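PDB 2HY5: putative sulfurtransferase DsrE from Allochromatium vinosum, which is of unknown function but could take part in the oxidation of intracellular sulfur, probably as a sulfur carrier or sulfurtransferase. Local coordinates for residues Gln15-Ala20 with Asn62-Leu67; Ala27-His32 with Glu69-Asp74. All coordinates share one frame; numbering follows the deposited sequence.

In the fold
Contacts 1 and 2 are two places along one helix pair, 16-29 and 60-71, which connect neighbouring strands of the parallel sheet. Contact 1 joins their earlier turns, its centre about 8 Å from the centre of the chain; contact 2 joins their C-terminal ends, its centre about 14 Å from the centre of the chain. The contact centres are about 13 Å apart. Leu67, at the end of segment 62-67, reaches into contact 2: its CD2 lies 3.9 Å from Leu73 CD1 and 4.0 Å from Leu28 CD1. Neither contact includes Cys78, which probably carries a persulfide as the active-site intermediate. Contact 2 leads into strand 75-78, which ends at that cysteine.

Contact 1 of 2, residues Gln15-Ala20 with Asn62-Leu67; sequences QASDSA and NRWAEL
Ser17 and Trp64 mark the nearest backbone approach, CA to CA 9.2 Å, between two helices of an alpha/beta fold that run side by side over its parallel sheet. The short axes of 16-20 and 62-67 come no closer than 11.5 Å and point almost the same way, 24° apart, so the large indole of Trp64 has to span the gap. It does so edge first. Its NE1 donates to Ser17 OG at 3.0 Å, with an N-H...O angle of 166° and the oxygen practically in the ring plane. Ser17 OG stands opposite the serine's own backbone N (chi1 -173°), which turns it out to meet the indole; the same hydroxyl also hydrogen-bonds Asn46 OD1, so this buried oxygen has two partners that fix its rotation.

Further round the indole, Ala20 CB lies in the ring plane, 3.9 Å from Trp64 CZ2, and Ala20 C sits 3.8 Å from Trp64 CH2. Ile7 of strand 2-7 packs on both Ala20 and Trp64 from the sheet.

The polar flank is built by Asp18 and Arg63. Asp18 sets out away from helix 60-71, but its carboxylate swings round to Arg63, while the arginine chain bends at its third torsion. Carboxylate and guanidinium stand almost perpendicular, and Asp18 OD2 is taken by a salt bridge to Arg58. Arg63 NH2 hydrogen-bonds Gly61 O of the DsrF chain, tying this flank to the subunit interface. Asp18 OD1 and Arg63 NH1 remain 4.0 Å apart, too far for a salt bridge; one water joins them, donating to Asp18 OD1 at 2.8 Å and accepting from Arg63 NH1 at 2.6 Å.

Contact 2 of 2, residues Ala27-His32 with Glu69-Asp74; sequences ALEKGH and EQYELD
Tyr71 keeps its CG beside the backbone N (chi1 -66°), which lays the phenol ring against Leu28 CB; the like torsion of Leu28 (chi1 -70°) sends its CG and methyls on along the ring, so the two side chains slide past each other in opposite directions. Leu28 CB makes a CH-pi contact over one face, 3.7 Å from the Tyr71 centroid and 16° off the ring normal, displaced toward the rim so that Tyr71 CE2 is the nearest ring atom at 3.5 Å. Farther along, Leu28 CD1 reaches Tyr71 CG at 3.7 Å.

The same methyl meets Leu73 CD1 at 4.0 Å, the two leucines coming tip to tip above Ile34 of strand 33-39. On the outer side the phenol crosses Glu29, whose CG is 3.7 Å from Tyr71 OH. A water in the ring plane bridges the polar ends, donating to Glu29 OE2 at 2.7 Å and lying 2.8 Å from Tyr71 OH. Were Tyr71 exchanged for alanine, Leu28 would probably lose the ring over its CB, and the bridging water its hold on helix 60-71.

Both helices are finishing here: Gly31, with positive phi, forms a Schellman motif after helix 16-29, and Glu72, also with positive phi, is the first residue to leave helix 60-71. From each helix end the chain runs into the next strand, 33-39 or 75-78, the pattern of successive beta-alpha-beta crossovers in a parallel alpha/beta sheet.

Contact 1 of 2, residues Gln15-Ala20 with Asn62-Leu67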
ATOM      1  N   GLN A  15      -3.425  -3.368  -8.170  1.00  7.15           N
ATOM      2  CA  GLN A  15      -3.550  -4.223  -9.347  1.00  5.71           C
ATOM      3  C   GLN A  15      -3.469  -5.718  -9.036  1.00  6.28           C
ATOM      4  O   GLN A  15      -3.793  -6.548  -9.883  1.00  6.33           O
ATOM      5  CB  GLN A  15      -2.468  -3.856 -10.362  1.00  7.43           C
ATOM      6  CG  GLN A  15      -2.667  -4.496 -11.730  1.00  9.77           C
ATOM      7  CD  GLN A  15      -1.551  -4.160 -12.693  1.00 12.65           C
ATOM      8  OE1 GLN A  15      -0.753  -3.249 -12.453  1.00 11.80           O
ATOM      9  NE2 GLN A  15      -1.494  -4.889 -13.803  1.00 13.60           N
ATOM     10  N   ALA A  16      -3.050  -6.050  -7.819  1.00  8.01           N
ATOM     11  CA  ALA A  16      -2.904  -7.442  -7.387  1.00  7.64           C
ATOM     12  C   ALA A  16      -4.025  -8.377  -7.844  1.00  7.26           C
ATOM     13  O   ALA A  16      -3.758  -9.397  -8.474  1.00  8.28           O
ATOM     14  CB  ALA A  16      -2.769  -7.505  -5.865  1.00  6.74           C
ATOM     15  N   SER A  17      -5.271  -8.039  -7.527  1.00  7.20           N
ATOM     16  CA  SER A  17      -6.391  -8.888  -7.912  1.00  8.92           C
ATOM     17  C   SER A  17      -6.475  -9.081  -9.433  1.00  8.05           C
ATOM     18  O   SER A  17      -6.780 -10.172  -9.908  1.00  7.54           O
ATOM     19  CB  SER A  17      -7.705  -8.303  -7.387  1.00 10.31           C
ATOM     20  OG  SER A  17      -8.773  -9.213  -7.612  1.00 13.74           O
ATOM     21  N   ASP A  18      -6.214  -8.020 -10.191  1.00  5.40           N
ATOM     22  CA  ASP A  18      -6.255  -8.097 -11.652  1.00  6.69           C
ATOM     23  C   ASP A  18      -5.125  -8.979 -12.176  1.00  6.14           C
ATOM     24  O   ASP A  18      -5.316  -9.790 -13.082  1.00  7.70           O
ATOM     25  CB  ASP A  18      -6.122  -6.702 -12.265  1.00  8.22           C
ATOM     26  CG  ASP A  18      -7.382  -5.879 -12.117  1.00 13.60           C
ATOM     27  OD1 ASP A  18      -8.359  -6.137 -12.854  1.00 14.17           O
ATOM     28  OD2 ASP A  18      -7.391  -4.979 -11.251  1.00 14.16           O
ATOM     29  N   SER A  19      -3.940  -8.804 -11.608  1.00  4.64           N
ATOM     30  CA  SER A  19      -2.793  -9.596 -12.031  1.00  5.42           C
ATOM     31  C   SER A  19      -3.045 -11.070 -11.739  1.00  5.75           C
ATOM     32  O   SER A  19      -2.721 -11.938 -12.555  1.00  7.58           O
ATOM     33  CB  SER A  19      -1.532  -9.130 -11.305  1.00  7.32           C
ATOM     34  OG  SER A  19      -1.220  -7.797 -11.663  1.00  7.57           O
ATOM     35  N   ALA A  20      -3.623 -11.344 -10.575  1.00  4.98           N
ATOM     36  CA  ALA A  20      -3.917 -12.714 -10.175  1.00  5.53           C
ATOM     37  C   ALA A  20      -4.943 -13.316 -11.123  1.00  5.63           C
ATOM     38  O   ALA A  20      -4.846 -14.483 -11.498  1.00  5.52           O
ATOM     39  CB  ALA A  20      -4.436 -12.740  -8.739  1.00  6.50           C
ATOM     40  N   ASN A  62     -17.412  -9.901 -10.439  1.00  8.23           N
ATOM     41  CA  ASN A  62     -18.158 -10.744 -11.367  1.00  8.87           C
ATOM     42  C   ASN A  62     -17.246 -11.523 -12.297  1.00 10.30           C
ATOM     43  O   ASN A  62     -17.552 -12.651 -12.673  1.00  9.06           O
ATOM     44  CB  ASN A  62     -19.146  -9.914 -12.190  1.00 11.52           C
ATOM     45  CG  ASN A  62     -20.341  -9.465 -11.371  1.00 13.83           C
ATOM     46  OD1 ASN A  62     -20.604 -10.000 -10.294  1.00 15.56           O
ATOM     47  ND2 ASN A  62     -21.078  -8.487 -11.885  1.00 17.21           N
ATOM     48  N   ARG A  63     -16.126 -10.912 -12.662  1.00  9.68           N
ATOM     49  CA  ARG A  63     -15.161 -11.546 -13.549  1.00  9.47           C
ATOM     50  C   ARG A  63     -14.552 -12.774 -12.866  1.00  8.70           C
ATOM     51  O   ARG A  63     -14.387 -13.822 -13.489  1.00  8.48           O
ATOM     52  CB  ARG A  63     -14.082 -10.537 -13.918  1.00 10.16           C
ATOM     53  CG  ARG A  63     -13.098 -11.029 -14.949  1.00 14.76           C
ATOM     54  CD  ARG A  63     -11.958 -10.034 -15.087  1.00 16.98           C
ATOM     55  NE  ARG A  63     -12.085  -9.206 -16.280  1.00 23.53           N
ATOM     56  CZ  ARG A  63     -11.182  -8.302 -16.649  1.00 23.59           C
ATOM     57  NH1 ARG A  63     -10.095  -8.116 -15.908  1.00 18.57           N
ATOM     58  NH2 ARG A  63     -11.356  -7.597 -17.761  1.00 22.49           N
ATOM     59  N   TRP A  64     -14.218 -12.642 -11.585  1.00  5.65           N
ATOM     60  CA  TRP A  64     -13.673 -13.767 -10.823  1.00  6.50           C
ATOM     61  C   TRP A  64     -14.746 -14.851 -10.743  1.00  5.79           C
ATOM     62  O   TRP A  64     -14.465 -16.039 -10.891  1.00  7.84           O
ATOM     63  CB  TRP A  64     -13.308 -13.337  -9.398  1.00  7.95           C
ATOM     64  CG  TRP A  64     -11.876 -12.923  -9.201  1.00  8.93           C
ATOM     65  CD1 TRP A  64     -11.429 -11.711  -8.754  1.00  8.91           C
ATOM     66  CD2 TRP A  64     -10.707 -13.730  -9.401  1.00  8.79           C
ATOM     67  NE1 TRP A  64     -10.057 -11.710  -8.664  1.00  9.53           N
ATOM     68  CE2 TRP A  64      -9.586 -12.938  -9.057  1.00  9.18           C
ATOM     69  CE3 TRP A  64     -10.494 -15.044  -9.842  1.00  9.93           C
ATOM     70  CZ2 TRP A  64      -8.275 -13.421  -9.133  1.00 10.14           C
ATOM     71  CZ3 TRP A  64      -9.188 -15.521  -9.917  1.00 11.07           C
ATOM     72  CH2 TRP A  64      -8.097 -14.710  -9.565  1.00 10.53           C
ATOM     73  N   ALA A  65     -15.984 -14.434 -10.498  1.00  7.14           N
ATOM     74  CA  ALA A  65     -17.091 -15.377 -10.382  1.00  8.03           C
ATOM     75  C   ALA A  65     -17.328 -16.136 -11.685  1.00  8.81           C
ATOM     76  O   ALA A  65     -17.628 -17.334 -11.668  1.00  9.05           O
ATOM     77  CB  ALA A  65     -18.358 -14.646  -9.965  1.00  7.95           C
ATOM     78  N   GLU A  66     -17.195 -15.439 -12.810  1.00 11.77           N
ATOM     79  CA  GLU A  66     -17.385 -16.068 -14.112  1.00 11.40           C
ATOM     80  C   GLU A  66     -16.278 -17.088 -14.357  1.00 10.96           C
ATOM     81  O   GLU A  66     -16.521 -18.168 -14.898  1.00  8.90           O
ATOM     82  CB  GLU A  66     -17.386 -15.008 -15.217  1.00 18.51           C
ATOM     83  CG  GLU A  66     -18.529 -14.010 -15.097  1.00 26.31           C
ATOM     84  CD  GLU A  66     -18.442 -12.884 -16.108  1.00 31.33           C
ATOM     85  OE1 GLU A  66     -17.421 -12.166 -16.114  1.00 34.27           O
ATOM     86  OE2 GLU A  66     -19.396 -12.715 -16.895  1.00 34.69           O
ATOM     87  N   LEU A  67     -15.061 -16.749 -13.949  1.00  8.10           N
ATOM     88  CA  LEU A  67     -13.940 -17.658 -14.129  1.00  7.60           C
ATOM     89  C   LEU A  67     -14.150 -18.896 -13.265  1.00  6.81           C
ATOM     90  O   LEU A  67     -13.889 -20.020 -13.694  1.00  7.62           O
ATOM     91  CB  LEU A  67     -12.630 -16.981 -13.732  1.00  8.90           C
ATOM     92  CG  LEU A  67     -11.379 -17.757 -14.147  1.00  8.06           C
ATOM     93  CD1 LEU A  67     -11.244 -17.719 -15.661  1.00  6.40           C
ATOM     94  CD2 LEU A  67     -10.148 -17.148 -13.483  1.00 10.51           C
TER
HETATM   95  O   HOH W   1      -9.750  -8.500 -13.365  1.00 19.78           O

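Contact 2 of 2, residues Ala27-His32 with Glu69-Asp74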
ATOM      1  N   ALA A  27      -3.182 -19.623 -16.835  1.00  6.85           N
ATOM      2  CA  ALA A  27      -2.785 -20.932 -16.338  1.00  5.77           C
ATOM      3  C   ALA A  27      -3.870 -21.956 -16.652  1.00  7.43           C
ATOM      4  O   ALA A  27      -3.576 -23.075 -17.065  1.00  6.64           O
ATOM      5  CB  ALA A  27      -2.551 -20.863 -14.843  1.00  6.17           C
ATOM      6  N   LEU A  28      -5.122 -21.560 -16.454  1.00  7.13           N
ATOM      7  CA  LEU A  28      -6.250 -22.446 -16.711  1.00  8.49           C
ATOM      8  C   LEU A  28      -6.385 -22.797 -18.183  1.00 10.77           C
ATOM      9  O   LEU A  28      -6.746 -23.926 -18.525  1.00 12.02           O
ATOM     10  CB  LEU A  28      -7.540 -21.805 -16.193  1.00  6.47           C
ATOM     11  CG  LEU A  28      -7.599 -21.759 -14.666  1.00  6.02           C
ATOM     12  CD1 LEU A  28      -8.683 -20.804 -14.214  1.00  5.71           C
ATOM     13  CD2 LEU A  28      -7.839 -23.156 -14.126  1.00  8.06           C
ATOM     14  N   GLU A  29      -6.086 -21.843 -19.059  1.00  9.29           N
ATOM     15  CA  GLU A  29      -6.183 -22.094 -20.495  1.00 13.25           C
ATOM     16  C   GLU A  29      -5.075 -23.036 -20.958  1.00 13.53           C
ATOM     17  O   GLU A  29      -5.183 -23.659 -22.015  1.00 14.07           O
ATOM     18  CB  GLU A  29      -6.128 -20.775 -21.273  1.00 15.43           C
ATOM     19  CG  GLU A  29      -7.237 -19.818 -20.869  1.00 18.68           C
ATOM     20  CD  GLU A  29      -7.354 -18.602 -21.766  1.00 22.36           C
ATOM     21  OE1 GLU A  29      -6.321 -18.122 -22.284  1.00 25.54           O
ATOM     22  OE2 GLU A  29      -8.487 -18.105 -21.933  1.00 23.78           O
ATOM     23  N   LYS A  30      -4.021 -23.142 -20.153  1.00 11.88           N
ATOM     24  CA  LYS A  30      -2.892 -24.024 -20.451  1.00 13.88           C
ATOM     25  C   LYS A  30      -3.140 -25.437 -19.929  1.00 14.54           C
ATOM     26  O   LYS A  30      -2.334 -26.339 -20.157  1.00 16.29           O
ATOM     27  CB  LYS A  30      -1.609 -23.484 -19.821  1.00 20.01           C
ATOM     28  CG  LYS A  30      -0.881 -22.445 -20.651  1.00 21.71           C
ATOM     29  CD  LYS A  30       0.310 -21.904 -19.875  1.00 23.89           C
ATOM     30  CE  LYS A  30       1.265 -21.150 -20.772  1.00 25.59           C
ATOM     31  NZ  LYS A  30       1.907 -22.056 -21.759  1.00 27.82           N
ATOM     32  N   GLY A  31      -4.245 -25.623 -19.213  1.00 14.15           N
ATOM     33  CA  GLY A  31      -4.560 -26.936 -18.681  1.00 13.55           C
ATOM     34  C   GLY A  31      -4.071 -27.173 -17.267  1.00 14.41           C
ATOM     35  O   GLY A  31      -4.244 -28.266 -16.722  1.00 14.69           O
ATOM     36  N   HIS A  32      -3.446 -26.167 -16.665  1.00  9.24           N
ATOM     37  CA  HIS A  32      -2.954 -26.318 -15.302  1.00  9.19           C
ATOM     38  C   HIS A  32      -4.128 -26.248 -14.349  1.00  8.13           C
ATOM     39  O   HIS A  32      -5.150 -25.625 -14.644  1.00  9.21           O
ATOM     40  CB  HIS A  32      -1.955 -25.214 -14.946  1.00 11.73           C
ATOM     41  CG  HIS A  32      -0.656 -25.316 -15.680  1.00 11.74           C
ATOM     42  ND1 HIS A  32       0.128 -26.447 -15.649  1.00 13.66           N
ATOM     43  CD2 HIS A  32       0.007 -24.418 -16.448  1.00 12.57           C
ATOM     44  CE1 HIS A  32       1.219 -26.244 -16.366  1.00 14.77           C
ATOM     45  NE2 HIS A  32       1.169 -25.019 -16.860  1.00 13.12           N
ATOM     46  N   GLU A  69     -16.970 -20.140 -12.300  1.00 13.70           N
ATOM     47  CA  GLU A  69     -18.063 -20.931 -12.858  1.00 14.45           C
ATOM     48  C   GLU A  69     -17.548 -21.805 -13.996  1.00 14.15           C
ATOM     49  O   GLU A  69     -17.787 -23.016 -14.025  1.00 13.18           O
ATOM     50  CB  GLU A  69     -19.172 -20.010 -13.373  1.00 23.29           C
ATOM     51  CG  GLU A  69     -20.331 -20.735 -14.048  1.00 28.53           C
ATOM     52  CD  GLU A  69     -21.085 -21.657 -13.105  1.00 33.02           C
ATOM     53  OE1 GLU A  69     -21.532 -21.185 -12.038  1.00 35.85           O
ATOM     54  OE2 GLU A  69     -21.239 -22.853 -13.433  1.00 36.68           O
ATOM     55  N   GLN A  70     -16.820 -21.183 -14.915  1.00 12.07           N
ATOM     56  CA  GLN A  70     -16.268 -21.880 -16.072  1.00 11.81           C
ATOM     57  C   GLN A  70     -15.270 -22.984 -15.737  1.00 12.42           C
ATOM     58  O   GLN A  70     -15.287 -24.044 -16.362  1.00 11.30           O
ATOM     59  CB  GLN A  70     -15.608 -20.872 -17.015  1.00 11.50           C
ATOM     60  CG  GLN A  70     -14.854 -21.499 -18.177  1.00 12.75           C
ATOM     61  CD  GLN A  70     -14.299 -20.459 -19.128  1.00 14.31           C
ATOM     62  OE1 GLN A  70     -14.089 -19.304 -18.745  1.00 14.24           O
ATOM     63  NE2 GLN A  70     -14.037 -20.865 -20.367  1.00 10.82           N
ATOM     64  N   TYR A  71     -14.408 -22.743 -14.755  1.00  8.37           N
ATOM     65  CA  TYR A  71     -13.397 -23.723 -14.377  1.00  8.47           C
ATOM     66  C   TYR A  71     -13.625 -24.420 -13.039  1.00 10.43           C
ATOM     67  O   TYR A  71     -12.780 -25.202 -12.594  1.00 11.82           O
ATOM     68  CB  TYR A  71     -12.008 -23.066 -14.381  1.00  9.68           C
ATOM     69  CG  TYR A  71     -11.525 -22.638 -15.751  1.00  9.04           C
ATOM     70  CD1 TYR A  71     -11.778 -21.352 -16.236  1.00  7.72           C
ATOM     71  CD2 TYR A  71     -10.826 -23.525 -16.571  1.00  7.60           C
ATOM     72  CE1 TYR A  71     -11.343 -20.963 -17.503  1.00 10.22           C
ATOM     73  CE2 TYR A  71     -10.388 -23.149 -17.829  1.00  8.76           C
ATOM     74  CZ  TYR A  71     -10.649 -21.870 -18.293  1.00  8.11           C
ATOM     75  OH  TYR A  71     -10.209 -21.500 -19.539  1.00  7.93           O
ATOM     76  N   GLU A  72     -14.759 -24.146 -12.403  1.00 10.32           N
ATOM     77  CA  GLU A  72     -15.097 -24.750 -11.114  1.00 13.35           C
ATOM     78  C   GLU A  72     -13.994 -24.530 -10.078  1.00 12.62           C
ATOM     79  O   GLU A  72     -13.483 -25.479  -9.479  1.00 12.78           O
ATOM     80  CB  GLU A  72     -15.360 -26.251 -11.286  1.00 54.25           C
ATOM     81  CG  GLU A  72     -16.516 -26.568 -12.229  1.00 60.54           C
ATOM     82  CD  GLU A  72     -16.887 -28.041 -12.234  1.00 65.61           C
ATOM     83  OE1 GLU A  72     -17.227 -28.573 -11.155  1.00 68.01           O
ATOM     84  OE2 GLU A  72     -16.849 -28.668 -13.314  1.00 68.34           O
ATOM     85  N   LEU A  73     -13.642 -23.268  -9.867  1.00 12.86           N
ATOM     86  CA  LEU A  73     -12.591 -22.913  -8.922  1.00 13.22           C
ATOM     87  C   LEU A  73     -13.085 -22.798  -7.484  1.00 12.63           C
ATOM     88  O   LEU A  73     -14.214 -22.380  -7.233  1.00 14.11           O
ATOM     89  CB  LEU A  73     -11.950 -21.586  -9.330  1.00 12.01           C
ATOM     90  CG  LEU A  73     -11.361 -21.478 -10.738  1.00 12.28           C
ATOM     91  CD1 LEU A  73     -10.887 -20.050 -10.963  1.00 12.28           C
ATOM     92  CD2 LEU A  73     -10.214 -22.465 -10.913  1.00 12.07           C
ATOM     93  N   ASP A  74     -12.223 -23.179  -6.547  1.00 11.31           N
ATOM     94  CA  ASP A  74     -12.535 -23.092  -5.127  1.00 10.14           C
ATOM     95  C   ASP A  74     -11.969 -21.753  -4.652  1.00 10.77           C
ATOM     96  O   ASP A  74     -10.766 -21.614  -4.437  1.00 10.67           O
ATOM     97  CB  ASP A  74     -11.888 -24.260  -4.373  1.00 13.80           C
ATOM     98  CG  ASP A  74     -12.226 -24.265  -2.890  1.00 14.65           C
ATOM     99  OD1 ASP A  74     -13.344 -23.843  -2.530  1.00 14.82           O
ATOM    100  OD2 ASP A  74     -11.377 -24.704  -2.084  1.00 15.18           O
TER
HETATM  101  O   HOH W   2     -10.628 -18.849 -20.473  1.00 23.43           O